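Local coordinates for protein RmpA (Streptococcus mutans, PDB 3BJV) that probably serves as the IIA component of a phosphoenolpyruvate-dependent phosphotransferase system, relaying a phosphoryl group during ascorbate uptake, at residues N2-L15 with C135-K149. Numbering follows the deposited sequence.
Sequences NLAQAFKENHSIRL and CKTPEEVLAMVEESK
Leu-142 lays its CD2 methyl against the first turn of helix 3-10, where it meets the backbone CA of Ala-4 at 3.7 Å and also touches the CB methyl. One turn on, Val-145 reaches the same alanine with CG1, which stands anti to its backbone N (chi1 166°), and this leaves CG2 directed at Phe-7, 4.0 Å from ring atom CE2. Both Val-145 CG2 and Leu-142 CD2 lie at the edge of the Phe-7 ring, near its plane, while Ile-13 of the same N-terminal segment sets CG1 over one face, 3.6 Å above the ring plane and toward its rim. The extended Ile-13 side chain carries its CD1 methyl on to the start of helix 138-147, 4.0 Å from CB of Pro-138 and 4.1 Å from CG1 of Val-141. Leu-15 divides its two methyls between the lead-in to that helix and the helix itself: Leu-15 CD1 lies 3.4 Å from Lys-136 C, and CD2 meets Val-141 CG2 at 3.9 Å. The side-chain contacts are thus mostly apolar. Helices 3-10 and 138-147 run nearly antiparallel, at 162°, and strand 13-15 follows helix 3-10 and turns Ile-13 and Leu-15 onto the start of helix 138-147. In this alpha/beta three-layer sandwich, the first and last helices of the fold pack side by side. Strand 13-17 joins the sheet beside parallel strand 79-85, Leu-3 rests on Phe-80 of that strand, and Met-144 turns to helices 108-123 and 128-133.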
ATOM      1  N   ASN A   2      15.696   1.448   3.145  1.00 26.86           N
ATOM      2  CA  ASN A   2      15.172   1.768   4.444  1.00 24.99           C
ATOM      3  C   ASN A   2      14.918   3.300   4.521  1.00 23.00           C
ATOM      4  O   ASN A   2      15.708   4.092   3.984  1.00 23.17           O
ATOM      5  CB  ASN A   2      16.184   1.200   5.452  1.00 26.18           C
ATOM      6  CG  ASN A   2      16.269   1.975   6.752  1.00 29.34           C
ATOM      7  OD1 ASN A   2      15.286   2.123   7.521  1.00 33.50           O
ATOM      8  ND2 ASN A   2      17.474   2.438   7.045  1.00 32.63           N
ATOM      9  N   LEU A   3      13.790   3.717   5.112  1.00 20.23           N
ATOM     10  CA  LEU A   3      13.496   5.135   5.364  1.00 18.09           C
ATOM     11  C   LEU A   3      14.621   6.002   5.959  1.00 16.87           C
ATOM     12  O   LEU A   3      14.964   7.016   5.381  1.00 16.37           O
ATOM     13  CB  LEU A   3      12.282   5.276   6.273  1.00 17.88           C
ATOM     14  CG  LEU A   3      10.908   5.543   5.695  1.00 18.87           C
ATOM     15  CD1 LEU A   3       9.854   5.654   6.808  1.00 17.81           C
ATOM     16  CD2 LEU A   3      10.896   6.774   4.800  1.00 18.82           C
ATOM     17  N   ALA A   4      15.168   5.641   7.126  1.00 15.64           N
ATOM     18  CA  ALA A   4      16.247   6.430   7.748  1.00 14.89           C
ATOM     19  C   ALA A   4      17.468   6.725   6.850  1.00 14.65           C
ATOM     20  O   ALA A   4      17.964   7.875   6.704  1.00 14.05           O
ATOM     21  CB  ALA A   4      16.687   5.767   9.013  1.00 15.22           C
ATOM     22  N   GLN A   5      17.948   5.668   6.241  1.00 14.48           N
ATOM     23  CA  GLN A   5      19.089   5.744   5.393  1.00 16.11           C
ATOM     24  C   GLN A   5      18.793   6.517   4.119  1.00 15.87           C
ATOM     25  O   GLN A   5      19.634   7.291   3.690  1.00 16.86           O
ATOM     26  CB  GLN A   5      19.613   4.337   5.163  1.00 17.23           C
ATOM     27  CG  GLN A   5      20.125   4.058   3.798  1.00 25.04           C
ATOM     28  CD  GLN A   5      21.627   3.928   3.757  1.00 34.84           C
ATOM     29  OE1 GLN A   5      22.174   2.809   3.580  1.00 37.37           O
ATOM     30  NE2 GLN A   5      22.325   5.074   3.911  1.00 37.93           N
ATOM     31  N   ALA A   6      17.603   6.339   3.520  1.00 15.12           N
ATOM     32  CA  ALA A   6      17.164   7.193   2.406  1.00 13.53           C
ATOM     33  C   ALA A   6      17.153   8.682   2.796  1.00 13.32           C
ATOM     34  O   ALA A   6      17.695   9.549   2.084  1.00 13.47           O
ATOM     35  CB  ALA A   6      15.779   6.761   1.912  1.00 12.53           C
ATOM     36  N   PHE A   7      16.521   8.978   3.922  1.00 12.62           N
ATOM     37  CA  PHE A   7      16.477  10.340   4.427  1.00 13.48           C
ATOM     38  C   PHE A   7      17.871  10.932   4.586  1.00 14.16           C
ATOM     39  O   PHE A   7      18.073  12.022   4.178  1.00 13.66           O
ATOM     40  CB  PHE A   7      15.782  10.408   5.784  1.00 11.92           C
ATOM     41  CG  PHE A   7      14.305  10.257   5.726  1.00 10.93           C
ATOM     42  CD1 PHE A   7      13.592  10.525   4.551  1.00  7.92           C
ATOM     43  CD2 PHE A   7      13.603   9.892   6.880  1.00 10.27           C
ATOM     44  CE1 PHE A   7      12.241  10.408   4.511  1.00  7.67           C
ATOM     45  CE2 PHE A   7      12.202   9.783   6.864  1.00 11.61           C
ATOM     46  CZ  PHE A   7      11.514  10.037   5.658  1.00  9.14           C
ATOM     47  N   LYS A   8      18.795  10.216   5.234  1.00 16.08           N
ATOM     48  CA  LYS A   8      20.156  10.702   5.435  1.00 17.80           C
ATOM     49  C   LYS A   8      20.915  10.885   4.136  1.00 18.14           C
ATOM     50  O   LYS A   8      21.463  11.948   3.892  1.00 18.59           O
ATOM     51  CB  LYS A   8      20.968   9.727   6.284  1.00 18.42           C
ATOM     52  CG  LYS A   8      20.400   9.393   7.620  1.00 21.86           C
ATOM     53  CD  LYS A   8      21.537   8.814   8.473  1.00 28.03           C
ATOM     54  CE  LYS A   8      21.111   7.654   9.384  1.00 30.68           C
ATOM     55  NZ  LYS A   8      22.306   7.060  10.090  1.00 29.58           N
ATOM     56  N   GLU A   9      20.954   9.839   3.312  1.00 18.64           N
ATOM     57  CA  GLU A   9      21.686   9.870   2.054  1.00 19.85           C
ATOM     58  C   GLU A   9      21.133  10.951   1.137  1.00 18.71           C
ATOM     59  O   GLU A   9      21.907  11.581   0.404  1.00 19.70           O
ATOM     60  CB  GLU A   9      21.551   8.550   1.306  1.00 19.76           C
ATOM     61  CG  GLU A   9      22.527   7.454   1.568  1.00 22.37           C
ATOM     62  CD  GLU A   9      22.123   6.145   0.788  1.00 25.27           C
ATOM     63  OE1 GLU A   9      21.205   6.178  -0.131  1.00 25.73           O
ATOM     64  OE2 GLU A   9      22.725   5.077   1.122  1.00 30.91           O
ATOM     65  N   ASN A  10      19.803  11.132   1.101  1.00 16.44           N
ATOM     66  CA  ASN A  10      19.234  12.101   0.144  1.00 14.57           C
ATOM     67  C   ASN A  10      19.100  13.518   0.676  1.00 13.60           C
ATOM     68  O   ASN A  10      18.685  14.404  -0.064  1.00 13.78           O
ATOM     69  CB  ASN A  10      17.913  11.607  -0.410  1.00 14.16           C
ATOM     70  CG  ASN A  10      18.097  10.415  -1.307  1.00 15.63           C
ATOM     71  OD1 ASN A  10      18.498  10.567  -2.428  1.00 21.67           O
ATOM     72  ND2 ASN A  10      17.814   9.223  -0.816  1.00 17.10           N
ATOM     73  N   HIS A  11      19.468  13.722   1.953  1.00 12.25           N
ATOM     74  CA  HIS A  11      19.171  14.932   2.728  1.00 11.38           C
ATOM     75  C   HIS A  11      17.791  15.443   2.448  1.00 10.55           C
ATOM     76  O   HIS A  11      17.580  16.661   2.182  1.00 10.26           O
ATOM     77  CB  HIS A  11      20.175  16.023   2.406  1.00 11.41           C
ATOM     78  CG  HIS A  11      21.580  15.568   2.559  1.00 14.53           C
ATOM     79  ND1 HIS A  11      22.324  15.074   1.495  1.00 15.85           N
ATOM     80  CD2 HIS A  11      22.355  15.460   3.663  1.00 11.97           C
ATOM     81  CE1 HIS A  11      23.520  14.748   1.948  1.00 18.68           C
ATOM     82  NE2 HIS A  11      23.559  14.966   3.259  1.00 14.31           N
ATOM     83  N   SER A  12      16.841  14.529   2.512  1.00  8.77           N
ATOM     84  CA  SER A  12      15.553  14.838   1.987  1.00  8.26           C
ATOM     85  C   SER A  12      14.492  15.058   3.054  1.00  8.92           C
ATOM     86  O   SER A  12      13.294  14.997   2.743  1.00  9.90           O
ATOM     87  CB  SER A  12      15.151  13.729   1.059  1.00  7.64           C
ATOM     88  OG  SER A  12      15.206  12.536   1.795  1.00  8.16           O
ATOM     89  N   ILE A  13      14.905  15.294   4.298  1.00  8.40           N
ATOM     90  CA  ILE A  13      13.989  15.784   5.324  1.00  9.02           C
ATOM     91  C   ILE A  13      14.104  17.306   5.414  1.00  9.97           C
ATOM     92  O   ILE A  13      15.184  17.816   5.742  1.00 11.10           O
ATOM     93  CB  ILE A  13      14.305  15.266   6.726  1.00  8.96           C
ATOM     94  CG1 ILE A  13      14.164  13.749   6.793  1.00  7.50           C
ATOM     95  CG2 ILE A  13      13.361  15.953   7.702  1.00  7.10           C
ATOM     96  CD1 ILE A  13      14.634  13.182   8.075  1.00  6.31           C
ATOM     97  N   ARG A  14      13.026  18.028   5.082  1.00  9.12           N
ATOM     98  CA  ARG A  14      13.025  19.491   5.026  1.00  7.07           C
ATOM     99  C   ARG A  14      11.798  19.906   5.811  1.00  7.81           C
ATOM    100  O   ARG A  14      10.702  19.594   5.426  1.00  8.36           O
ATOM    101  CB  ARG A  14      12.942  19.978   3.568  1.00  7.04           C
ATOM    102  CG  ARG A  14      13.985  19.375   2.546  1.00  4.68           C
ATOM    103  CD  ARG A  14      15.504  19.735   2.832  1.00  6.79           C
ATOM    104  NE  ARG A  14      16.416  19.152   1.823  1.00  7.69           N
ATOM    105  CZ  ARG A  14      16.815  19.737   0.692  1.00  7.59           C
ATOM    106  NH1 ARG A  14      17.610  19.080  -0.149  1.00  8.45           N
ATOM    107  NH2 ARG A  14      16.429  20.967   0.384  1.00  6.64           N
ATOM    108  N   LEU A  15      11.962  20.578   6.940  1.00  8.39           N
ATOM    109  CA  LEU A  15      10.835  20.817   7.822  1.00  8.20           C
ATOM    110  C   LEU A  15      10.413  22.270   7.921  1.00  8.44           C
ATOM    111  O   LEU A  15      11.229  23.182   7.642  1.00  8.82           O
ATOM    112  CB  LEU A  15      11.214  20.327   9.210  1.00  8.68           C
ATOM    113  CG  LEU A  15      11.673  18.904   9.363  1.00  7.07           C
ATOM    114  CD1 LEU A  15      12.332  18.857  10.715  1.00  8.37           C
ATOM    115  CD2 LEU A  15      10.508  17.895   9.317  1.00  6.08           C
ATOM    116  N   CYS A 135       8.388  18.624  14.768  1.00 12.97           N
ATOM    117  CA  CYS A 135       9.806  18.295  14.575  1.00 12.41           C
ATOM    118  C   CYS A 135      10.518  19.474  13.975  1.00 12.40           C
ATOM    119  O   CYS A 135      10.034  20.077  12.987  1.00 12.31           O
ATOM    120  CB  CYS A 135       9.995  17.072  13.654  1.00 12.81           C
ATOM    121  SG  CYS A 135       9.759  15.482  14.494  1.00 12.33           S
ATOM    122  N   LYS A 136      11.642  19.817  14.607  1.00 12.26           N
ATOM    123  CA  LYS A 136      12.507  20.929  14.209  1.00 12.08           C
ATOM    124  C   LYS A 136      13.734  20.480  13.408  1.00 10.88           C
ATOM    125  O   LYS A 136      14.218  21.210  12.566  1.00 11.21           O
ATOM    126  CB  LYS A 136      13.025  21.616  15.456  1.00 13.39           C
ATOM    127  CG  LYS A 136      12.274  22.852  15.885  1.00 21.35           C
ATOM    128  CD  LYS A 136      11.350  22.628  17.107  1.00 30.60           C
ATOM    129  CE  LYS A 136      10.129  23.618  17.033  1.00 35.44           C
ATOM    130  NZ  LYS A 136       9.079  23.357  18.056  1.00 36.83           N
ATOM    131  N   THR A 137      14.251  19.284  13.674  1.00  9.55           N
ATOM    132  CA  THR A 137      15.489  18.833  13.086  1.00  9.50           C
ATOM    133  C   THR A 137      15.288  17.459  12.520  1.00  9.96           C
ATOM    134  O   THR A 137      14.437  16.707  13.016  1.00 10.10           O
ATOM    135  CB  THR A 137      16.641  18.749  14.140  1.00  9.43           C
ATOM    136  OG1 THR A 137      16.267  17.818  15.169  1.00 12.07           O
ATOM    137  CG2 THR A 137      16.924  20.126  14.757  1.00  6.92           C
ATOM    138  N   PRO A 138      16.049  17.119  11.458  1.00 10.20           N
ATOM    139  CA  PRO A 138      15.985  15.770  10.915  1.00 10.25           C
ATOM    140  C   PRO A 138      16.169  14.675  11.959  1.00 11.21           C
ATOM    141  O   PRO A 138      15.520  13.620  11.860  1.00 12.93           O
ATOM    142  CB  PRO A 138      17.149  15.744   9.869  1.00 11.27           C
ATOM    143  CG  PRO A 138      17.321  17.184   9.446  1.00  9.18           C
ATOM    144  CD  PRO A 138      16.903  18.027  10.652  1.00  8.66           C
ATOM    145  N   GLU A 139      17.074  14.865  12.913  1.00 11.42           N
ATOM    146  CA  GLU A 139      17.295  13.902  14.006  1.00 12.33           C
ATOM    147  C   GLU A 139      16.035  13.532  14.800  1.00 11.46           C
ATOM    148  O   GLU A 139      15.853  12.387  15.187  1.00 11.32           O
ATOM    149  CB  GLU A 139      18.396  14.395  14.970  1.00 13.81           C
ATOM    150  CG  GLU A 139      19.845  14.267  14.464  1.00 18.58           C
ATOM    151  CD  GLU A 139      20.100  14.937  13.088  1.00 26.08           C
ATOM    152  OE1 GLU A 139      19.870  16.168  12.933  1.00 28.34           O
ATOM    153  OE2 GLU A 139      20.549  14.219  12.155  1.00 31.19           O
ATOM    154  N   GLU A 140      15.156  14.494  15.005  1.00 10.82           N
ATOM    155  CA  GLU A 140      13.858  14.244  15.651  1.00 11.48           C
ATOM    156  C   GLU A 140      12.937  13.326  14.891  1.00 10.10           C
ATOM    157  O   GLU A 140      12.308  12.471  15.513  1.00 10.58           O
ATOM    158  CB  GLU A 140      13.125  15.564  15.954  1.00 11.26           C
ATOM    159  CG  GLU A 140      13.739  16.263  17.096  1.00 15.84           C
ATOM    160  CD  GLU A 140      13.225  17.685  17.290  1.00 23.45           C
ATOM    161  OE1 GLU A 140      11.997  17.928  17.315  1.00 23.48           O
ATOM    162  OE2 GLU A 140      14.088  18.561  17.469  1.00 30.20           O
ATOM    163  N   VAL A 141      12.850  13.530  13.564  1.00  9.18           N
ATOM    164  CA  VAL A 141      12.069  12.704  12.688  1.00  8.43           C
ATOM    165  C   VAL A 141      12.605  11.288  12.670  1.00  8.82           C
ATOM    166  O   VAL A 141      11.837  10.334  12.723  1.00  9.09           O
ATOM    167  CB  VAL A 141      12.005  13.250  11.202  1.00  8.89           C
ATOM    168  CG1 VAL A 141      11.358  12.193  10.246  1.00  7.18           C
ATOM    169  CG2 VAL A 141      11.239  14.494  11.125  1.00  6.46           C
ATOM    170  N   LEU A 142      13.915  11.165  12.547  1.00 10.00           N
ATOM    171  CA  LEU A 142      14.590   9.851  12.588  1.00 11.48           C
ATOM    172  C   LEU A 142      14.387   9.156  13.940  1.00 12.04           C
ATOM    173  O   LEU A 142      14.201   7.944  13.974  1.00 13.08           O
ATOM    174  CB  LEU A 142      16.081   9.987  12.323  1.00 10.71           C
ATOM    175  CG  LEU A 142      16.537  10.520  10.985  1.00 10.86           C
ATOM    176  CD1 LEU A 142      18.011  10.836  11.092  1.00 11.52           C
ATOM    177  CD2 LEU A 142      16.281   9.496   9.902  1.00  9.33           C
ATOM    178  N   ALA A 143      14.367   9.893  15.055  1.00 12.23           N
ATOM    179  CA  ALA A 143      13.985   9.211  16.308  1.00 12.14           C
ATOM    180  C   ALA A 143      12.577   8.566  16.185  1.00 12.14           C
ATOM    181  O   ALA A 143      12.402   7.385  16.535  1.00 12.53           O
ATOM    182  CB  ALA A 143      14.098  10.134  17.524  1.00 12.20           C
ATOM    183  N   MET A 144      11.614   9.293  15.627  1.00 11.28           N
ATOM    184  CA  MET A 144      10.326   8.684  15.247  1.00 12.08           C
ATOM    185  C   MET A 144      10.397   7.474  14.317  1.00 11.80           C
ATOM    186  O   MET A 144       9.675   6.504  14.507  1.00 10.58           O
ATOM    187  CB  MET A 144       9.392   9.713  14.633  1.00 11.92           C
ATOM    188  CG  MET A 144       8.856  10.687  15.666  1.00 12.47           C
ATOM    189  SD  MET A 144       7.719  11.897  14.957  1.00 15.30           S
ATOM    190  CE  MET A 144       6.307  10.901  14.458  1.00 16.41           C
ATOM    191  N   VAL A 145      11.274   7.518  13.316  1.00 12.18           N
ATOM    192  CA  VAL A 145      11.441   6.385  12.427  1.00 12.80           C
ATOM    193  C   VAL A 145      11.919   5.167  13.207  1.00 14.97           C
ATOM    194  O   VAL A 145      11.398   4.074  13.004  1.00 14.07           O
ATOM    195  CB  VAL A 145      12.376   6.690  11.242  1.00 13.27           C
ATOM    196  CG1 VAL A 145      12.789   5.405  10.529  1.00 11.40           C
ATOM    197  CG2 VAL A 145      11.718   7.691  10.263  1.00 10.80           C
ATOM    198  N   GLU A 146      12.881   5.359  14.123  1.00 16.47           N
ATOM    199  CA  GLU A 146      13.321   4.268  15.000  1.00 19.00           C
ATOM    200  C   GLU A 146      12.152   3.610  15.759  1.00 18.29           C
ATOM    201  O   GLU A 146      12.019   2.396  15.804  1.00 17.45           O
ATOM    202  CB  GLU A 146      14.360   4.785  16.016  1.00 20.37           C
ATOM    203  CG  GLU A 146      15.635   5.243  15.370  1.00 26.32           C
ATOM    204  CD  GLU A 146      16.252   4.101  14.636  1.00 36.82           C
ATOM    205  OE1 GLU A 146      16.245   2.978  15.234  1.00 39.80           O
ATOM    206  OE2 GLU A 146      16.693   4.303  13.463  1.00 40.64           O
ATOM    207  N   GLU A 147      11.331   4.445  16.370  1.00 18.18           N
ATOM    208  CA  GLU A 147      10.212   4.001  17.165  1.00 18.99           C
ATOM    209  C   GLU A 147       9.155   3.219  16.341  1.00 17.88           C
ATOM    210  O   GLU A 147       8.375   2.464  16.900  1.00 19.28           O
ATOM    211  CB  GLU A 147       9.626   5.253  17.810  1.00 18.30           C
ATOM    212  CG  GLU A 147       8.388   5.090  18.670  1.00 21.62           C
ATOM    213  CD  GLU A 147       7.702   6.439  18.992  1.00 22.71           C
ATOM    214  OE1 GLU A 147       6.507   6.367  19.389  1.00 27.79           O
ATOM    215  OE2 GLU A 147       8.338   7.542  18.852  1.00 21.68           O
ATOM    216  N   SER A 148       9.126   3.403  15.026  1.00 16.67           N
ATOM    217  CA  SER A 148       8.169   2.740  14.143  1.00 15.75           C
ATOM    218  C   SER A 148       8.566   1.300  13.895  1.00 16.90           C
ATOM    219  O   SER A 148       7.772   0.498  13.433  1.00 16.09           O
ATOM    220  CB  SER A 148       8.081   3.469  12.801  1.00 15.41           C
ATOM    221  OG  SER A 148       9.251   3.272  11.989  1.00 13.24           O
ATOM    222  N   LYS A 149       9.805   0.962  14.237  1.00 19.08           N
ATOM    223  CA  LYS A 149      10.403  -0.311  13.823  1.00 21.20           C
ATOM    224  C   LYS A 149       9.812  -1.564  14.518  1.00 21.84           C
ATOM    225  O   LYS A 149      10.028  -2.694  14.069  1.00 20.97           O
ATOM    226  CB  LYS A 149      11.945  -0.241  13.868  1.00 21.18           C
ATOM    227  CG  LYS A 149      12.562   0.708  12.764  1.00 23.92           C
ATOM    228  CD  LYS A 149      13.920   0.185  12.233  1.00 28.32           C
ATOM    229  CE  LYS A 149      15.169   1.066  12.580  1.00 32.78           C
ATOM    230  NZ  LYS A 149      15.627   2.043  11.453  1.00 31.72           N
TER